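Local coordinates for ER-derived vesicles protein ERV41 (Saccharomyces cerevisiae, PDB 3ZLC) that travels in COPII-coated vesicles from the endoplasmic reticulum, is required for efficient transport of a subset of secretory proteins to the Golgi, and facilitates retrograde transport, at residues I170-P173 with L174-T177; Q182-P185 with L186-Y189. All coordinates share one frame; numbering follows the deposited sequence.

Contact 1 of 2, residues I170-P173 with L174-T177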
# COMPACT_ATOMS: atom_id res chain seq x y z
N ILE A 170 -10.52 -9.98 -9.37
CA ILE A 170 -9.50 -8.99 -9.05
C ILE A 170 -8.09 -9.60 -8.98
O ILE A 170 -7.90 -10.74 -8.58
CB ILE A 170 -9.85 -8.21 -7.75
CG1 ILE A 170 -9.10 -6.88 -7.67
CG2 ILE A 170 -9.61 -9.05 -6.52
CD1 ILE A 170 -9.68 -5.94 -6.59
N ASP A 171 -7.10 -8.84 -9.42
CA ASP A 171 -5.73 -9.30 -9.37
C ASP A 171 -4.90 -8.03 -9.29
O ASP A 171 -4.59 -7.44 -10.32
CB ASP A 171 -5.40 -10.10 -10.65
CG ASP A 171 -4.03 -10.79 -10.57
OD1 ASP A 171 -3.24 -10.40 -9.68
OD2 ASP A 171 -3.74 -11.71 -11.37
N ASN A 172 -4.61 -7.58 -8.07
CA ASN A 172 -3.90 -6.32 -7.86
C ASN A 172 -2.40 -6.57 -7.84
O ASN A 172 -1.93 -7.47 -7.14
CB ASN A 172 -4.32 -5.72 -6.50
CG ASN A 172 -5.81 -5.44 -6.43
OD1 ASN A 172 -6.35 -4.69 -7.26
ND2 ASN A 172 -6.50 -6.06 -5.46
N PRO A 173 -1.64 -5.78 -8.60
CA PRO A 173 -0.20 -6.08 -8.65
C PRO A 173 0.48 -6.05 -7.27
O PRO A 173 1.41 -6.83 -7.05
CB PRO A 173 0.37 -4.95 -9.50
CG PRO A 173 -0.81 -4.43 -10.32
CD PRO A 173 -2.05 -4.70 -9.53
N LEU A 174 0.06 -5.16 -6.37
CA LEU A 174 0.76 -5.06 -5.07
C LEU A 174 0.29 -6.04 -4.01
O LEU A 174 0.96 -6.19 -2.99
CB LEU A 174 0.74 -3.62 -4.53
CG LEU A 174 1.36 -2.62 -5.50
CD1 LEU A 174 1.29 -1.22 -4.89
CD2 LEU A 174 2.79 -3.00 -5.88
N ASP A 175 -0.83 -6.73 -4.23
CA ASP A 175 -1.32 -7.71 -3.24
C ASP A 175 -0.32 -8.81 -3.01
O ASP A 175 0.26 -9.34 -3.97
CB ASP A 175 -2.63 -8.38 -3.70
CG ASP A 175 -3.84 -7.49 -3.55
OD1 ASP A 175 -3.68 -6.33 -3.15
OD2 ASP A 175 -4.96 -7.95 -3.88
N ASN A 176 -0.14 -9.20 -1.75
CA ASN A 176 0.77 -10.29 -1.39
C ASN A 176 2.20 -10.07 -1.92
O ASN A 176 2.80 -10.96 -2.51
CB ASN A 176 0.20 -11.64 -1.87
CG ASN A 176 -1.24 -11.86 -1.42
OD1 ASN A 176 -2.15 -11.94 -2.24
ND2 ASN A 176 -1.45 -11.94 -0.10
N THR A 177 2.74 -8.88 -1.68
CA THR A 177 4.11 -8.58 -2.05
C THR A 177 4.79 -8.00 -0.82
O THR A 177 4.12 -7.55 0.10
CB THR A 177 4.20 -7.55 -3.18
OG1 THR A 177 3.62 -6.32 -2.73
CG2 THR A 177 3.46 -8.04 -4.42
O HOH W 1 -4.86 -9.58 -6.01
O HOH W 2 0.44 -9.21 -6.82
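Asn172 and Asp175 both carry CG beside the backbone N and anti to the carbonyl carbon (chi1 -60° and -76°), which sets amide and carboxylate next to each other across a tight turn. Asn172 ND2 donates a nearly straight bond to Asp175 OD2, 2.9 Å long. The acceptor lies almost in the amide plane, but the amide reaches OD2 from above the carboxylate plane, and the two flat groups are turned 73° apart. Behind the bond, Asp175 CG rests 3.5 Å from Asn172 CB. Water 1 closes a small ring, accepting from Asn172 N and donating to Asp175 OD2 at 2.7 Å, so OD2 is gripped twice. The other oxygen, OD1, takes the backbone N-H of Phe161 in strand 156-163, which fixes the rotation of the carboxylate. The backbone closes the turn through Asp175 N to Asn172 O at 3.2 Å. Two residues further on, Thr177 OG1 donates back to Leu174 O at 2.7 Å, while its CG2 packs 3.5 Å from Pro173 O. Leu174 N is hydrogen-bonded to Tyr212 OH of strand 209-219, and the Tyr212 side chain lies against Asn172 and Pro173. Asn176 and Thr177 then face Ile158 as a G1 beta bulge, so the whole is a type I beta turn with proline second, running through the bulge into strand 177-179 of the lumenal domain.

Contact 2 of 2, residues Q182-P185 with L186-Y189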
# COMPACT_ATOMS: atom_id res chain seq x y z
N GLN A 182 17.58 -5.38 5.12
CA GLN A 182 18.04 -5.23 6.50
C GLN A 182 19.19 -4.23 6.59
O GLN A 182 19.46 -3.68 7.66
CB GLN A 182 18.44 -6.60 7.07
CG GLN A 182 17.34 -7.66 6.94
CD GLN A 182 17.63 -8.94 7.71
OE1 GLN A 182 17.89 -10.00 7.13
NE2 GLN A 182 17.58 -8.85 9.04
N ASP A 183 19.83 -3.96 5.45
CA ASP A 183 20.93 -3.00 5.39
C ASP A 183 20.46 -1.57 5.05
O ASP A 183 21.18 -0.61 5.28
CB ASP A 183 21.99 -3.47 4.38
CG ASP A 183 22.66 -4.76 4.81
OD1 ASP A 183 22.74 -5.03 6.03
OD2 ASP A 183 23.12 -5.52 3.92
N GLU A 184 19.25 -1.44 4.52
CA GLU A 184 18.72 -0.12 4.20
C GLU A 184 17.32 0.09 4.80
O GLU A 184 16.34 0.14 4.06
CB GLU A 184 18.68 0.10 2.68
CG GLU A 184 20.03 -0.03 1.96
CD GLU A 184 21.04 1.03 2.37
OE1 GLU A 184 20.62 2.11 2.84
OE2 GLU A 184 22.26 0.79 2.21
N PRO A 185 17.23 0.23 6.14
CA PRO A 185 15.93 0.42 6.80
C PRO A 185 15.22 1.71 6.40
O PRO A 185 13.99 1.74 6.41
CB PRO A 185 16.30 0.50 8.30
CG PRO A 185 17.78 0.84 8.34
CD PRO A 185 18.35 0.17 7.11
N LEU A 186 15.97 2.76 6.07
CA LEU A 186 15.37 4.07 5.78
C LEU A 186 15.13 4.29 4.29
O LEU A 186 15.04 5.44 3.81
CB LEU A 186 16.23 5.18 6.35
CG LEU A 186 16.30 5.11 7.88
CD1 LEU A 186 17.33 6.08 8.45
CD2 LEU A 186 14.92 5.43 8.40
N THR A 187 15.04 3.20 3.55
CA THR A 187 14.71 3.27 2.13
C THR A 187 13.31 3.84 1.93
O THR A 187 12.38 3.52 2.68
CB THR A 187 14.85 1.89 1.49
OG1 THR A 187 16.24 1.53 1.51
CG2 THR A 187 14.34 1.88 0.04
N THR A 188 13.18 4.70 0.93
CA THR A 188 11.88 5.24 0.53
C THR A 188 11.36 4.44 -0.65
O THR A 188 12.06 4.27 -1.66
CB THR A 188 12.03 6.70 0.10
OG1 THR A 188 12.23 7.51 1.27
CG2 THR A 188 10.78 7.17 -0.64
N TYR A 189 10.13 3.94 -0.53
CA TYR A 189 9.52 3.17 -1.59
C TYR A 189 8.36 3.97 -2.19
O TYR A 189 7.50 4.48 -1.46
CB TYR A 189 8.99 1.84 -1.03
CG TYR A 189 10.07 0.98 -0.38
CD1 TYR A 189 10.39 1.12 0.97
CD2 TYR A 189 10.74 0.01 -1.12
CE1 TYR A 189 11.36 0.32 1.56
CE2 TYR A 189 11.71 -0.79 -0.54
CZ TYR A 189 12.01 -0.63 0.80
OH TYR A 189 12.98 -1.42 1.38
O HOH W 3 13.60 -1.06 3.84
O HOH W 4 18.65 3.15 5.00
O HOH W 5 18.29 3.68 2.54
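A type I beta turn from Glu184 to Thr187, with Pro185 in its second position, leads the chain into strand 188-200, and its key acceptor is Glu184 O. Thr187 OG1 donates to this oxygen at 2.9 Å, tilted 33° from the carbonyl plane, whereas the turn's own backbone bond from Thr187 N to Glu184 O is weak at 3.4 Å. The hydroxyl can reach back because it sits beside the backbone N of Thr187, anti to the carbonyl carbon (chi1 -67°); it also lies 3.1 Å from Glu184 CB, where the two side chains cross at about a right angle. Water 3 donates a third bond to Glu184 O and accepts one from Tyr189 OH at 2.6 Å, lying in the ring plane at the ring's edge. The turn thus delivers the chain into a long strand of the eight-stranded mixed sheet, and water 3 ties Glu184 O to Tyr189 within that strand. Thr187 CG2 stands 3.5 Å above one face of the Tyr189 ring, offset toward the rim, and His156 meets that tyrosine edge-to-face. The Glu184 chain bends at chi2 (-65°) and its OE1 receives two waters: water 5, at 2.8 Å, also donates to Thr187 OG1, while water 4 accepts from Leu186 N. Leu186 packs against Tyr221 of helix 221-224, and Pro185 against Lys153.

Contacts 1 and 2 follow each other along the chain: contact 1 runs into the short strand 177-179, and contact 2 begins in the loop that follows it and leads into strand 188-200. Their centres lie about 22 Å apart and their nearest atoms about 9 Å, so they do not touch. Contact 1 is the more central: its centre lies about 10 Å from the centre of the chain, that of contact 2 about 16 Å. Strand 177-179 belongs to the six-stranded sheet and strand 188-200 to the eight-stranded one, so this connection carries the chain between the two sheets. Both contacts also meet strand 209-219, contact 1 through Tyr212 and Val214, contact 2 through Arg218 and Tyr219.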